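Local coordinates for protein endo-1,4-b-d-mannanase (Trichoderma reesei, PDB 1QNR) that probably hydrolyses internal beta-1,4-mannosidic linkages of mannan polysaccharides, as an endo-acting beta-mannanase of glycoside hydrolase family 5, at residues I161-L166 and L235-F240; N168-N173 and V200-E205. All blocks are in the same frame, centred on the assembly; numbering follows the deposited sequence.

Contact 1 (I161-L166 and L235-F240); sequences IFAWEL and LDFGTF
F237 meets the A163 methyl with the edge of its ring and turns its face to the edge of F162. The two aromatic rings form an offset edge-to-face pair, centroids 5.9 Å apart and planes at 85°, in which F162 CE1 comes 3.8 Å from F237 CZ. A163 CB points at F237 and sits near the plane of its ring, 3.7 Å from CZ. F237 CG lies between its own backbone N and carbonyl carbon (chi1 61°), a crowded position that swings the ring across toward residues 162 and 163. With an alanine in its place, the edge of F162 and the A163 methyl would probably lose their common partner and a gap would open between the two chain segments. Further along, T239 CG2 rests 3.8 Å from E165 OE2; the other carboxylate oxygen, OE1, is tied to R54 in a salt bridge, while T239 OG1 bonds the carbonyl of D204. L166 CD1 and L235 CD2 touch loosely at 4.5 Å. Strand 161-165 pairs with 105-109 and 199-201, not with 238-242, and side chains alone join it to residues 235-240: interior packing of the TIM barrel of family 5 glycoside hydrolases.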
# COMPACT_ATOMS: atom_id res chain seq x y z
N ILE A 161 7.71 1.60 -10.90
CA ILE A 161 7.08 0.72 -9.89
C ILE A 161 8.03 0.37 -8.78
O ILE A 161 9.12 -0.22 -9.01
CB ILE A 161 6.53 -0.54 -10.56
CG1 ILE A 161 5.65 -0.21 -11.80
CG2 ILE A 161 5.77 -1.41 -9.53
CD1 ILE A 161 4.42 0.66 -11.48
N PHE A 162 7.70 0.79 -7.55
CA PHE A 162 8.48 0.41 -6.35
C PHE A 162 8.26 -1.08 -6.02
O PHE A 162 9.20 -1.89 -5.89
CB PHE A 162 8.10 1.24 -5.10
CG PHE A 162 9.00 1.06 -3.89
CD1 PHE A 162 8.78 -0.01 -3.01
CD2 PHE A 162 10.06 1.92 -3.60
CE1 PHE A 162 9.53 -0.19 -1.84
CE2 PHE A 162 10.82 1.80 -2.46
CZ PHE A 162 10.60 0.69 -1.59
N ALA A 163 6.98 -1.46 -5.92
CA ALA A 163 6.60 -2.87 -5.67
C ALA A 163 5.12 -3.12 -6.07
O ALA A 163 4.26 -2.23 -5.88
CB ALA A 163 6.75 -3.21 -4.17
N TRP A 164 4.88 -4.38 -6.45
CA TRP A 164 3.48 -4.88 -6.56
C TRP A 164 3.06 -5.33 -5.14
O TRP A 164 3.93 -5.85 -4.37
CB TRP A 164 3.43 -6.08 -7.50
CG TRP A 164 3.83 -5.76 -8.93
CD1 TRP A 164 4.87 -6.29 -9.61
CD2 TRP A 164 3.21 -4.78 -9.78
NE1 TRP A 164 4.92 -5.76 -10.89
CE2 TRP A 164 3.95 -4.77 -10.98
CE3 TRP A 164 2.13 -3.87 -9.63
CZ2 TRP A 164 3.62 -3.99 -12.10
CZ3 TRP A 164 1.83 -3.02 -10.71
CH2 TRP A 164 2.60 -3.08 -11.90
N GLU A 165 1.79 -5.16 -4.79
CA GLU A 165 1.30 -5.51 -3.45
C GLU A 165 0.04 -6.33 -3.63
O GLU A 165 -0.90 -6.02 -4.37
CB GLU A 165 1.10 -4.20 -2.66
CG GLU A 165 0.56 -4.43 -1.22
CD GLU A 165 0.79 -3.16 -0.40
OE1 GLU A 165 -0.10 -2.28 -0.48
OE2 GLU A 165 1.93 -3.10 0.19
N LEU A 166 0.02 -7.49 -2.89
CA LEU A 166 -1.09 -8.42 -3.12
C LEU A 166 -2.42 -7.80 -2.74
O LEU A 166 -3.42 -8.03 -3.51
CB LEU A 166 -0.81 -9.75 -2.39
CG LEU A 166 0.52 -10.46 -2.68
CD1 LEU A 166 0.43 -11.92 -2.14
CD2 LEU A 166 0.90 -10.42 -4.15
N LEU A 235 8.16 -13.04 -1.31
CA LEU A 235 7.87 -11.66 -0.80
C LEU A 235 9.24 -11.09 -0.46
O LEU A 235 10.05 -11.65 0.31
CB LEU A 235 6.92 -11.68 0.43
CG LEU A 235 5.54 -12.25 0.14
CD1 LEU A 235 4.72 -12.32 1.46
CD2 LEU A 235 4.72 -11.45 -0.88
N ASP A 236 9.55 -9.86 -0.91
CA ASP A 236 10.88 -9.28 -0.78
C ASP A 236 11.10 -8.44 0.46
O ASP A 236 12.21 -8.21 0.90
CB ASP A 236 11.20 -8.44 -2.08
CG ASP A 236 11.21 -9.29 -3.30
OD1 ASP A 236 12.06 -10.22 -3.37
OD2 ASP A 236 10.36 -9.13 -4.20
N PHE A 237 10.00 -7.91 1.05
CA PHE A 237 10.10 -7.07 2.26
C PHE A 237 8.77 -7.13 3.02
O PHE A 237 7.76 -7.51 2.40
CB PHE A 237 10.50 -5.59 1.93
CG PHE A 237 9.51 -4.88 1.03
CD1 PHE A 237 8.51 -4.09 1.63
CD2 PHE A 237 9.66 -4.86 -0.35
CE1 PHE A 237 7.61 -3.34 0.82
CE2 PHE A 237 8.79 -4.11 -1.17
CZ PHE A 237 7.77 -3.34 -0.58
N GLY A 238 8.78 -6.73 4.31
CA GLY A 238 7.57 -6.77 5.12
C GLY A 238 6.87 -5.40 5.16
O GLY A 238 7.55 -4.34 4.98
N THR A 239 5.55 -5.38 5.37
CA THR A 239 4.79 -4.14 5.58
C THR A 239 4.07 -4.21 6.92
O THR A 239 3.60 -5.29 7.37
CB THR A 239 3.67 -3.95 4.48
OG1 THR A 239 2.88 -5.15 4.34
CG2 THR A 239 4.34 -3.62 3.12
N PHE A 240 3.91 -3.04 7.57
CA PHE A 240 3.02 -2.99 8.76
C PHE A 240 2.39 -1.59 8.86
O PHE A 240 2.94 -0.62 8.30
CB PHE A 240 3.67 -3.37 10.09
CG PHE A 240 4.81 -2.47 10.51
CD1 PHE A 240 6.09 -2.68 10.07
CD2 PHE A 240 4.56 -1.39 11.36
CE1 PHE A 240 7.20 -1.88 10.46
CE2 PHE A 240 5.65 -0.53 11.77
CZ PHE A 240 6.97 -0.82 11.30

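Contact 2 (N168-N173 and V200-E205). With BMA (beta-D-mannopyranose), chain B; BMA (beta-D-mannopyranose), chain C.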
# COMPACT_ATOMS: atom_id res chain seq x y z
N ASN A 168 -4.67 -4.50 -0.13
CA ASN A 168 -4.66 -3.56 1.01
C ASN A 168 -5.21 -4.28 2.26
O ASN A 168 -6.43 -4.55 2.31
CB ASN A 168 -5.52 -2.34 0.73
CG ASN A 168 -5.54 -1.37 1.93
OD1 ASN A 168 -4.48 -0.96 2.46
ND2 ASN A 168 -6.75 -1.03 2.35
N GLU A 169 -4.35 -4.50 3.27
CA GLU A 169 -4.77 -5.02 4.61
C GLU A 169 -5.46 -6.36 4.54
O GLU A 169 -6.49 -6.56 5.23
CB GLU A 169 -5.66 -3.99 5.40
CG GLU A 169 -4.90 -2.63 5.45
CD GLU A 169 -5.53 -1.64 6.39
OE1 GLU A 169 -6.74 -1.68 6.69
OE2 GLU A 169 -4.80 -0.70 6.77
N PRO A 170 -4.98 -7.38 3.81
CA PRO A 170 -5.65 -8.69 3.80
C PRO A 170 -5.81 -9.24 5.22
O PRO A 170 -4.85 -9.22 6.01
CB PRO A 170 -4.71 -9.58 2.98
CG PRO A 170 -3.40 -8.86 2.95
CD PRO A 170 -3.71 -7.38 3.01
N ARG A 171 -7.02 -9.75 5.53
CA ARG A 171 -7.30 -10.43 6.79
C ARG A 171 -8.12 -11.67 6.50
O ARG A 171 -8.79 -11.77 5.44
CB ARG A 171 -8.12 -9.57 7.79
CG ARG A 171 -7.42 -8.26 8.25
CD ARG A 171 -8.40 -7.63 9.28
NE ARG A 171 -7.83 -6.42 9.86
CZ ARG A 171 -8.38 -5.77 10.92
NH1 ARG A 171 -9.52 -6.23 11.45
NH2 ARG A 171 -7.77 -4.67 11.35
N CYS A 172 -8.13 -12.60 7.45
CA CYS A 172 -9.02 -13.79 7.33
C CYS A 172 -9.55 -13.97 8.77
O CYS A 172 -8.87 -14.67 9.57
CB CYS A 172 -8.25 -14.96 6.69
SG CYS A 172 -9.32 -16.39 6.15
N ASN A 173 -10.61 -13.23 9.10
CA ASN A 173 -11.02 -13.20 10.54
C ASN A 173 -11.34 -14.60 11.10
O ASN A 173 -12.20 -15.26 10.56
CB ASN A 173 -12.25 -12.27 10.62
CG ASN A 173 -12.75 -12.17 12.07
OD1 ASN A 173 -13.73 -12.89 12.37
ND2 ASN A 173 -12.15 -11.36 12.89
N VAL A 200 7.95 -7.53 -4.72
CA VAL A 200 6.59 -7.92 -4.36
C VAL A 200 6.47 -7.94 -2.83
O VAL A 200 7.35 -8.39 -2.10
CB VAL A 200 6.23 -9.28 -4.95
CG1 VAL A 200 4.77 -9.74 -4.68
CG2 VAL A 200 6.42 -9.31 -6.49
N THR A 201 5.28 -7.48 -2.31
CA THR A 201 5.05 -7.46 -0.87
C THR A 201 3.56 -7.78 -0.60
O THR A 201 2.72 -7.75 -1.52
CB THR A 201 5.45 -6.09 -0.24
OG1 THR A 201 5.46 -6.19 1.21
CG2 THR A 201 4.50 -5.00 -0.69
N LEU A 202 3.19 -8.13 0.64
CA LEU A 202 1.84 -8.57 0.96
C LEU A 202 0.84 -7.39 1.15
O LEU A 202 -0.28 -7.55 0.61
CB LEU A 202 1.91 -9.44 2.25
CG LEU A 202 0.57 -10.02 2.77
CD1 LEU A 202 -0.22 -10.77 1.70
CD2 LEU A 202 0.82 -10.95 3.99
N GLY A 203 1.21 -6.31 1.86
CA GLY A 203 0.23 -5.26 2.14
C GLY A 203 -0.53 -5.42 3.46
O GLY A 203 -1.48 -4.68 3.67
N ASP A 204 -0.18 -6.43 4.25
CA ASP A 204 -0.84 -6.59 5.56
C ASP A 204 -0.45 -5.51 6.54
O ASP A 204 0.52 -4.76 6.44
CB ASP A 204 -0.48 -8.01 6.10
CG ASP A 204 1.00 -8.10 6.37
OD1 ASP A 204 1.83 -7.86 5.43
OD2 ASP A 204 1.42 -8.38 7.54
N GLU A 205 -1.31 -5.46 7.59
CA GLU A 205 -1.13 -4.51 8.72
C GLU A 205 -0.03 -4.86 9.70
O GLU A 205 0.34 -4.07 10.61
CB GLU A 205 -2.45 -4.39 9.44
CG GLU A 205 -3.61 -3.83 8.56
CD GLU A 205 -4.96 -4.16 9.22
OE1 GLU A 205 -5.37 -5.32 8.91
OE2 GLU A 205 -5.58 -3.41 10.05
C1 BMA B . -10.68 -1.53 10.21
C2 BMA B . -11.51 -0.70 9.20
C3 BMA B . -10.66 -0.36 7.97
C4 BMA B . -9.31 0.21 8.39
C5 BMA B . -8.59 -0.64 9.44
C6 BMA B . -7.40 0.13 10.10
O2 BMA B . -11.95 0.53 9.80
O3 BMA B . -11.30 0.51 7.07
O4 BMA B . -8.52 0.36 7.20
O5 BMA B . -9.48 -0.79 10.61
O6 BMA B . -6.81 -0.91 10.89
C1 BMA C . -11.45 -3.83 14.94
C2 BMA C . -10.07 -3.36 14.42
C3 BMA C . -10.21 -2.24 13.36
C4 BMA C . -11.17 -2.69 12.25
C5 BMA C . -12.53 -3.16 12.87
C6 BMA C . -13.64 -3.47 11.90
O1 BMA C . -11.26 -4.95 15.80
O2 BMA C . -9.36 -4.47 13.85
O3 BMA C . -8.89 -2.08 12.78
O4 BMA C . -11.50 -1.66 11.35
O5 BMA C . -12.20 -4.29 13.75
O6 BMA C . -13.60 -4.72 11.23
O HOH W 1 -4.87 -0.88 9.69
O HOH W 2 -3.77 -7.10 7.51
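A bidentate salt bridge and a backbone hydrogen bond join the loops that follow strands 161-165 and 199-201, where they meet a bound pair of mannose units. R171 grips E205 side-on: NE reaches OE1 at 2.9 Å and NH2 reaches OE2 at 2.8 Å, both nearly straight and each on the syn lone pair. The R171 chain runs extended from CG to NE (chi2 -177°), carrying the guanidinium out to E205. Guanidinium and carboxylate are almost coplanar (12°), which fixes the rotation of both. The outer edge of the guanidinium is thereby presented to the sugar, NH1 and NH2 both bonding O2 of the chain C mannose. E205 OE2 also accepts from O6 of the chain B mannose and from a water that bridges to E169 OE2; a second water links P170 O with E205 N and OE1. E169 was modelled in two conformers; in the one described, its carboxylate stacks on that of E205 with planes 17° apart, E169 CG packing 3.6 Å from E205 CG, and E169 OE1 takes a bond from O4 of the chain B mannose and another from W114. N168-E169-P170 matches the Asn-Glu-Pro sequence of family 5, whose glutamate generally serves as acid/base. The E169 backbone is held by E169 N to G203 O (2.9 Å); at G203 a side chain would press on the L202 carbonyl. P170 CG packs against L202 CD1 at 3.9 Å. Beyond the contact, E205 leans on H241 of strand 238-242, L202 and D204 pack on helix 226-230, and C172, disulfide-bonded to C175, touches helix 178-194.

Overall arrangement
The centres of the two contacts lie about 10 Å apart in one TIM barrel. Along the chain the order is 161-166, 168-173, 200-205, 235-240, so contact 2 is nested within the loop closed by contact 1. Strands 161-165 and 199-201 are neighbours in the parallel sheet, and segment 200-205 of contact 2 touches 235-240 of contact 1 directly: D236 N lies 2.9 Å from V200 O, and F237 O lies 2.9 Å from T201 OG1, both probable hydrogen bonds. Contact 1 packs the barrel interior, whereas contact 2 uses the loops at the C-terminal ends of its strands, where mannose binds. The sugar-binding loops thus grow straight out of the packed core.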